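Local coordinates for glycosyltransferase (Streptomyces halstedii, PDB 3WAD), which is a glycosyltransferase of the GT-B fold, built from two Rossmann-like domains, at residues R2-H13 and W122-T133. Numbering follows the deposited sequence.
Sequences RVLMTVFANRSH and WQPDLVIWDALT
Trp-122 ends helix 109-122 and packs on Arg-2 at the start of strand 2-6, the parallel neighbour of strand 126-130 in the N-terminal Rossmann-like sheet. The guanidinium of Arg-2 lies flat on the indole, with centres 4.0 Å apart and planes at 25°. Arg-2 CD also sits over the five-membered ring as a CH-pi contact. The arginine chain bends at chi2 (-126°) and again at chi3, and runs along the indole face from the six-membered ring to CD1. NE and NH2 both make weak, bent hydrogen bonds to Trp-122 O. His-32 of strand 30-35 also stacks on this indole. Pro-124 CB then meets Leu-4 CB at 3.8 Å. Asp-125 grips Arg-2 twice: its OD2 takes the N-H of Arg-2 on the anti lone pair in a nearly straight bond (170°), and its own N donates to Arg-2 O. That carbonyl accepts Leu-126 N as well.

The parallel ladder then runs Leu-4 N to Leu-126 O, Ile-128 N to Leu-4 O, Thr-6 N to Ile-128 O and Asp-130 N to Thr-6 O. On one face Ile-128 CD1 reaches Val-3 CG1 at 3.6 Å, while Ile-128 CG2 lies beside Met-5 CE. On the other, Val-127 CG2 approaches Leu-4 CB, and Trp-129 CB touches Thr-6 CG2; Trp-129 NE1 hydrogen-bonds His-147 ND1.

Asp-130 links His-13, at the helix start after strand 2-6, to its own turn 130-133. OD1 accepts from His-13 ND1 at 2.7 Å, on its syn side and near the imidazole plane; a water bridges OD1 and His-13 O. Leu-132 N, making an Asx turn, and the donating Thr-133 OG1 reach OD2 from opposite faces. These bonds should fix the carboxylate's rotation. Leu-132 CB meets Phe-8 CE2, which itself lies over the His-13 ring. Finally, Thr-133 OG1 accepts the backbone N-H of Phe-8, N to OG1 2.8 Å.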
ATOM      1  N   ARG B   2      -4.159  11.922  12.522  1.00 30.05           N
ATOM      2  CA  ARG B   2      -5.078  10.844  12.252  1.00 30.87           C
ATOM      3  C   ARG B   2      -5.931  11.317  11.026  1.00 30.08           C
ATOM      4  O   ARG B   2      -6.520  12.437  11.078  1.00 28.70           O
ATOM      5  CB  ARG B   2      -5.976  10.649  13.450  1.00 29.51           C
ATOM      6  CG  ARG B   2      -5.160  10.445  14.781  1.00 33.09           C
ATOM      7  CD  ARG B   2      -5.533   9.208  15.526  1.00 37.68           C
ATOM      8  NE  ARG B   2      -6.385   9.380  16.692  1.00 45.60           N
ATOM      9  CZ  ARG B   2      -6.396   8.588  17.793  1.00 46.02           C
ATOM     10  NH1 ARG B   2      -5.578   7.543  17.952  1.00 52.39           N
ATOM     11  NH2 ARG B   2      -7.239   8.840  18.763  1.00 42.79           N
ATOM     12  N   VAL B   3      -5.936  10.509   9.944  1.00 28.40           N
ATOM     13  CA  VAL B   3      -6.736  10.854   8.752  1.00 25.57           C
ATOM     14  C   VAL B   3      -7.817   9.824   8.565  1.00 25.21           C
ATOM     15  O   VAL B   3      -7.552   8.636   8.389  1.00 24.47           O
ATOM     16  CB  VAL B   3      -5.876  10.862   7.527  1.00 25.62           C
ATOM     17  CG1 VAL B   3      -6.711  11.406   6.234  1.00 22.34           C
ATOM     18  CG2 VAL B   3      -4.605  11.653   7.764  1.00 24.59           C
ATOM     19  N   LEU B   4      -9.039  10.260   8.605  1.00 25.00           N
ATOM     20  CA  LEU B   4     -10.131   9.381   8.310  1.00 26.20           C
ATOM     21  C   LEU B   4     -10.532   9.575   6.816  1.00 26.09           C
ATOM     22  O   LEU B   4     -11.082  10.599   6.432  1.00 25.06           O
ATOM     23  CB  LEU B   4     -11.291   9.640   9.286  1.00 26.59           C
ATOM     24  CG  LEU B   4     -12.593   8.903   9.101  1.00 27.74           C
ATOM     25  CD1 LEU B   4     -12.332   7.354   9.205  1.00 31.15           C
ATOM     26  CD2 LEU B   4     -13.729   9.344  10.054  1.00 29.20           C
ATOM     27  N   MET B   5     -10.269   8.574   5.997  1.00 24.75           N
ATOM     28  CA  MET B   5     -10.671   8.604   4.575  1.00 23.64           C
ATOM     29  C   MET B   5     -11.879   7.758   4.373  1.00 25.16           C
ATOM     30  O   MET B   5     -11.978   6.679   4.980  1.00 24.49           O
ATOM     31  CB  MET B   5      -9.562   8.059   3.723  1.00 23.72           C
ATOM     32  CG  MET B   5      -8.227   8.807   4.026  1.00 24.23           C
ATOM     33  SD  MET B   5      -6.861   8.324   2.925  1.00 27.67           S
ATOM     34  CE  MET B   5      -7.405   8.925   1.298  1.00 23.68           C
ATOM     35  N   THR B   6     -12.842   8.243   3.579  1.00 23.69           N
ATOM     36  CA  THR B   6     -14.036   7.467   3.453  1.00 24.16           C
ATOM     37  C   THR B   6     -14.406   7.381   1.949  1.00 23.75           C
ATOM     38  O   THR B   6     -14.245   8.338   1.210  1.00 23.19           O
ATOM     39  CB  THR B   6     -15.119   7.953   4.367  1.00 24.01           C
ATOM     40  OG1 THR B   6     -16.280   7.104   4.249  1.00 27.09           O
ATOM     41  CG2 THR B   6     -15.488   9.440   4.077  1.00 25.55           C
ATOM     42  N   VAL B   7     -14.863   6.217   1.525  1.00 23.40           N
ATOM     43  CA  VAL B   7     -15.289   6.033   0.129  1.00 22.65           C
ATOM     44  C   VAL B   7     -16.435   5.016   0.160  1.00 21.41           C
ATOM     45  O   VAL B   7     -16.375   4.051   0.955  1.00 21.25           O
ATOM     46  CB  VAL B   7     -14.083   5.652  -0.792  1.00 20.30           C
ATOM     47  CG1 VAL B   7     -13.467   4.349  -0.336  1.00 22.96           C
ATOM     48  CG2 VAL B   7     -14.524   5.480  -2.258  1.00 18.68           C
ATOM     49  N   PHE B   8     -17.493   5.215  -0.653  1.00 22.42           N
ATOM     50  CA  PHE B   8     -18.533   4.192  -0.780  1.00 20.71           C
ATOM     51  C   PHE B   8     -17.933   2.870  -1.375  1.00 22.19           C
ATOM     52  O   PHE B   8     -16.847   2.904  -1.937  1.00 20.81           O
ATOM     53  CB  PHE B   8     -19.788   4.671  -1.552  1.00 23.35           C
ATOM     54  CG  PHE B   8     -19.577   4.800  -3.044  1.00 22.77           C
ATOM     55  CD1 PHE B   8     -20.035   3.791  -3.914  1.00 23.11           C
ATOM     56  CD2 PHE B   8     -18.829   5.867  -3.588  1.00 25.32           C
ATOM     57  CE1 PHE B   8     -19.772   3.879  -5.348  1.00 22.67           C
ATOM     58  CE2 PHE B   8     -18.593   5.996  -4.982  1.00 22.88           C
ATOM     59  CZ  PHE B   8     -19.082   5.015  -5.867  1.00 23.62           C
ATOM     60  N   ALA B   9     -18.629   1.719  -1.227  1.00 21.97           N
ATOM     61  CA  ALA B   9     -18.068   0.422  -1.647  1.00 23.01           C
ATOM     62  C   ALA B   9     -18.027   0.248  -3.153  1.00 23.62           C
ATOM     63  O   ALA B   9     -18.989  -0.230  -3.811  1.00 22.73           O
ATOM     64  CB  ALA B   9     -18.788  -0.794  -0.921  1.00 22.25           C
ATOM     65  N   ASN B  10     -16.894   0.653  -3.729  1.00 23.49           N
ATOM     66  CA  ASN B  10     -16.698   0.599  -5.170  1.00 23.49           C
ATOM     67  C   ASN B  10     -15.214   0.543  -5.347  1.00 24.24           C
ATOM     68  O   ASN B  10     -14.534   1.473  -4.894  1.00 22.81           O
ATOM     69  CB  ASN B  10     -17.206   1.889  -5.867  1.00 22.68           C
ATOM     70  CG  ASN B  10     -16.938   1.872  -7.392  1.00 26.12           C
ATOM     71  OD1 ASN B  10     -15.860   2.204  -7.886  1.00 27.49           O
ATOM     72  ND2 ASN B  10     -17.943   1.488  -8.128  1.00 32.68           N
ATOM     73  N   ARG B  11     -14.719  -0.467  -6.037  1.00 22.19           N
ATOM     74  CA  ARG B  11     -13.291  -0.649  -6.147  1.00 24.21           C
ATOM     75  C   ARG B  11     -12.561   0.483  -6.884  1.00 21.53           C
ATOM     76  O   ARG B  11     -11.416   0.788  -6.518  1.00 23.60           O
ATOM     77  CB  ARG B  11     -12.946  -2.001  -6.793  1.00 23.47           C
ATOM     78  CG  ARG B  11     -11.556  -2.581  -6.470  1.00 30.95           C
ATOM     79  CD  ARG B  11     -11.579  -4.138  -6.706  1.00 44.78           C
ATOM     80  NE  ARG B  11     -12.594  -4.477  -7.705  1.00 50.52           N
ATOM     81  CZ  ARG B  11     -13.774  -5.060  -7.457  1.00 55.90           C
ATOM     82  NH1 ARG B  11     -14.121  -5.433  -6.222  1.00 55.91           N
ATOM     83  NH2 ARG B  11     -14.621  -5.278  -8.463  1.00 56.35           N
ATOM     84  N   SER B  12     -13.150   0.990  -7.958  1.00 21.36           N
ATOM     85  CA  SER B  12     -12.569   2.095  -8.757  1.00 22.24           C
ATOM     86  C   SER B  12     -12.427   3.351  -7.890  1.00 21.20           C
ATOM     87  O   SER B  12     -11.435   4.001  -7.954  1.00 24.20           O
ATOM     88  CB  SER B  12     -13.484   2.455  -9.965  1.00 21.99           C
ATOM     89  OG  SER B  12     -13.451   1.333 -10.833  1.00 28.10           O
ATOM     90  N   HIS B  13     -13.460   3.717  -7.147  1.00 21.77           N
ATOM     91  CA  HIS B  13     -13.373   4.938  -6.353  1.00 22.03           C
ATOM     92  C   HIS B  13     -12.426   4.682  -5.199  1.00 22.58           C
ATOM     93  O   HIS B  13     -11.700   5.596  -4.820  1.00 23.08           O
ATOM     94  CB  HIS B  13     -14.724   5.363  -5.845  1.00 21.08           C
ATOM     95  CG  HIS B  13     -15.591   5.990  -6.890  1.00 23.66           C
ATOM     96  ND1 HIS B  13     -15.870   7.341  -6.892  1.00 19.23           N
ATOM     97  CD2 HIS B  13     -16.287   5.445  -7.947  1.00 20.35           C
ATOM     98  CE1 HIS B  13     -16.681   7.614  -7.908  1.00 26.09           C
ATOM     99  NE2 HIS B  13     -16.985   6.474  -8.531  1.00 20.09           N
ATOM    100  N   TRP B 122     -12.476   8.138  17.426  1.00 35.92           N
ATOM    101  CA  TRP B 122     -11.083   8.273  16.949  1.00 32.41           C
ATOM    102  C   TRP B 122     -10.593   9.683  16.903  1.00 33.22           C
ATOM    103  O   TRP B 122      -9.351   9.949  16.770  1.00 32.72           O
ATOM    104  CB  TRP B 122     -10.955   7.731  15.485  1.00 32.45           C
ATOM    105  CG  TRP B 122      -9.519   7.375  15.069  1.00 30.23           C
ATOM    106  CD1 TRP B 122      -8.612   6.686  15.859  1.00 29.91           C
ATOM    107  CD2 TRP B 122      -8.859   7.559  13.796  1.00 29.75           C
ATOM    108  NE1 TRP B 122      -7.475   6.470  15.197  1.00 25.16           N
ATOM    109  CE2 TRP B 122      -7.567   6.988  13.923  1.00 27.27           C
ATOM    110  CE3 TRP B 122      -9.229   8.120  12.567  1.00 27.74           C
ATOM    111  CZ2 TRP B 122      -6.622   6.968  12.859  1.00 26.09           C
ATOM    112  CZ3 TRP B 122      -8.297   8.123  11.519  1.00 21.12           C
ATOM    113  CH2 TRP B 122      -6.987   7.564  11.673  1.00 27.62           C
ATOM    114  N   GLN B 123     -11.564  10.582  16.790  1.00 34.07           N
ATOM    115  CA  GLN B 123     -11.336  12.018  16.593  1.00 34.94           C
ATOM    116  C   GLN B 123     -10.231  12.369  15.583  1.00 33.71           C
ATOM    117  O   GLN B 123      -9.241  12.907  15.961  1.00 34.97           O
ATOM    118  CB  GLN B 123     -11.105  12.720  17.970  1.00 36.45           C
ATOM    119  CG  GLN B 123     -12.375  12.638  18.892  1.00 40.15           C
ATOM    120  CD  GLN B 123     -13.401  13.688  18.551  1.00 41.29           C
ATOM    121  OE1 GLN B 123     -13.055  14.674  17.933  1.00 42.49           O
ATOM    122  NE2 GLN B 123     -14.679  13.488  18.962  1.00 41.26           N
ATOM    123  N   PRO B 124     -10.454  12.160  14.254  1.00 31.96           N
ATOM    124  CA  PRO B 124      -9.446  12.433  13.259  1.00 31.07           C
ATOM    125  C   PRO B 124      -9.011  13.909  13.122  1.00 30.79           C
ATOM    126  O   PRO B 124      -9.816  14.762  13.323  1.00 29.69           O
ATOM    127  CB  PRO B 124     -10.147  12.006  11.968  1.00 30.45           C
ATOM    128  CG  PRO B 124     -11.477  12.284  12.172  1.00 31.65           C
ATOM    129  CD  PRO B 124     -11.750  11.901  13.635  1.00 31.54           C
ATOM    130  N   ASP B 125      -7.796  14.210  12.699  1.00 30.86           N
ATOM    131  CA  ASP B 125      -7.426  15.607  12.434  1.00 31.62           C
ATOM    132  C   ASP B 125      -7.745  16.116  11.036  1.00 32.45           C
ATOM    133  O   ASP B 125      -7.667  17.360  10.783  1.00 30.34           O
ATOM    134  CB  ASP B 125      -5.938  15.778  12.633  1.00 31.53           C
ATOM    135  CG  ASP B 125      -5.521  15.346  14.065  1.00 36.19           C
ATOM    136  OD1 ASP B 125      -5.989  16.019  15.025  1.00 38.54           O
ATOM    137  OD2 ASP B 125      -4.898  14.255  14.232  1.00 33.82           O
ATOM    138  N   LEU B 126      -7.996  15.165  10.113  1.00 30.76           N
ATOM    139  CA  LEU B 126      -8.355  15.464   8.674  1.00 29.07           C
ATOM    140  C   LEU B 126      -9.347  14.350   8.205  1.00 30.71           C
ATOM    141  O   LEU B 126      -9.115  13.149   8.528  1.00 28.92           O
ATOM    142  CB  LEU B 126      -7.062  15.531   7.861  1.00 29.84           C
ATOM    143  CG  LEU B 126      -7.123  15.964   6.364  1.00 26.73           C
ATOM    144  CD1 LEU B 126      -7.587  17.434   6.270  1.00 25.61           C
ATOM    145  CD2 LEU B 126      -5.827  15.741   5.725  1.00 29.90           C
ATOM    146  N   VAL B 127     -10.528  14.727   7.662  1.00 29.31           N
ATOM    147  CA  VAL B 127     -11.353  13.778   6.870  1.00 27.36           C
ATOM    148  C   VAL B 127     -11.119  14.012   5.351  1.00 28.59           C
ATOM    149  O   VAL B 127     -11.115  15.195   4.861  1.00 26.91           O
ATOM    150  CB  VAL B 127     -12.814  13.781   7.296  1.00 28.31           C
ATOM    151  CG1 VAL B 127     -13.755  12.819   6.364  1.00 26.69           C
ATOM    152  CG2 VAL B 127     -12.914  13.401   8.828  1.00 25.77           C
ATOM    153  N   ILE B 128     -10.831  12.921   4.615  1.00 26.31           N
ATOM    154  CA  ILE B 128     -10.686  12.977   3.097  1.00 25.52           C
ATOM    155  C   ILE B 128     -11.790  12.082   2.546  1.00 26.15           C
ATOM    156  O   ILE B 128     -11.819  10.882   2.836  1.00 25.58           O
ATOM    157  CB  ILE B 128      -9.352  12.503   2.569  1.00 25.26           C
ATOM    158  CG1 ILE B 128      -8.169  13.306   3.239  1.00 25.35           C
ATOM    159  CG2 ILE B 128      -9.295  12.577   0.987  1.00 28.96           C
ATOM    160  CD1 ILE B 128      -6.838  12.803   2.879  1.00 26.92           C
ATOM    161  N   TRP B 129     -12.752  12.675   1.844  1.00 24.32           N
ATOM    162  CA  TRP B 129     -13.890  11.871   1.380  1.00 23.85           C
ATOM    163  C   TRP B 129     -13.911  11.860  -0.146  1.00 24.33           C
ATOM    164  O   TRP B 129     -13.888  12.905  -0.800  1.00 21.87           O
ATOM    165  CB  TRP B 129     -15.196  12.351   1.888  1.00 22.50           C
ATOM    166  CG  TRP B 129     -15.495  13.882   1.842  1.00 25.44           C
ATOM    167  CD1 TRP B 129     -14.873  14.930   2.596  1.00 24.37           C
ATOM    168  CD2 TRP B 129     -16.480  14.529   1.014  1.00 24.18           C
ATOM    169  NE1 TRP B 129     -15.501  16.134   2.311  1.00 23.41           N
ATOM    170  CE2 TRP B 129     -16.459  15.928   1.339  1.00 25.35           C
ATOM    171  CE3 TRP B 129     -17.470  14.047   0.125  1.00 22.19           C
ATOM    172  CZ2 TRP B 129     -17.355  16.844   0.755  1.00 26.03           C
ATOM    173  CZ3 TRP B 129     -18.347  14.952  -0.448  1.00 21.30           C
ATOM    174  CH2 TRP B 129     -18.287  16.358  -0.119  1.00 23.24           C
ATOM    175  N   ASP B 130     -14.018  10.666  -0.697  1.00 23.95           N
ATOM    176  CA  ASP B 130     -14.438  10.505  -2.106  1.00 22.79           C
ATOM    177  C   ASP B 130     -15.672  11.363  -2.429  1.00 22.86           C
ATOM    178  O   ASP B 130     -16.632  11.358  -1.664  1.00 21.21           O
ATOM    179  CB  ASP B 130     -14.758   9.051  -2.336  1.00 21.94           C
ATOM    180  CG  ASP B 130     -15.626   8.834  -3.609  1.00 23.36           C
ATOM    181  OD1 ASP B 130     -15.006   8.626  -4.639  1.00 20.40           O
ATOM    182  OD2 ASP B 130     -16.895   8.871  -3.537  1.00 23.62           O
ATOM    183  N   ALA B 131     -15.642  12.058  -3.585  1.00 22.99           N
ATOM    184  CA  ALA B 131     -16.599  13.137  -3.864  1.00 21.68           C
ATOM    185  C   ALA B 131     -18.070  12.671  -3.903  1.00 22.44           C
ATOM    186  O   ALA B 131     -19.001  13.476  -3.806  1.00 22.62           O
ATOM    187  CB  ALA B 131     -16.205  13.883  -5.140  1.00 20.25           C
ATOM    188  N   LEU B 132     -18.277  11.366  -4.062  1.00 22.61           N
ATOM    189  CA  LEU B 132     -19.610  10.802  -4.060  1.00 23.52           C
ATOM    190  C   LEU B 132     -20.017  10.273  -2.700  1.00 24.02           C
ATOM    191  O   LEU B 132     -21.083   9.647  -2.595  1.00 21.80           O
ATOM    192  CB  LEU B 132     -19.695   9.669  -5.102  1.00 22.83           C
ATOM    193  CG  LEU B 132     -19.504  10.139  -6.547  1.00 22.76           C
ATOM    194  CD1 LEU B 132     -19.969   9.039  -7.578  1.00 22.10           C
ATOM    195  CD2 LEU B 132     -20.241  11.419  -6.838  1.00 16.56           C
ATOM    196  N   THR B 133     -19.162  10.437  -1.679  1.00 22.22           N
ATOM    197  CA  THR B 133     -19.440   9.781  -0.400  1.00 23.70           C
ATOM    198  C   THR B 133     -19.845  10.780   0.747  1.00 22.84           C
ATOM    199  O   THR B 133     -19.008  11.144   1.588  1.00 22.52           O
ATOM    200  CB  THR B 133     -18.172   8.904   0.026  1.00 23.52           C
ATOM    201  OG1 THR B 133     -17.867   7.979  -1.046  1.00 24.57           O
ATOM    202  CG2 THR B 133     -18.520   8.079   1.286  1.00 22.98           C
TER
HETATM  203  O   HOH W   1     -12.475   8.277  -4.638  1.00 33.99           O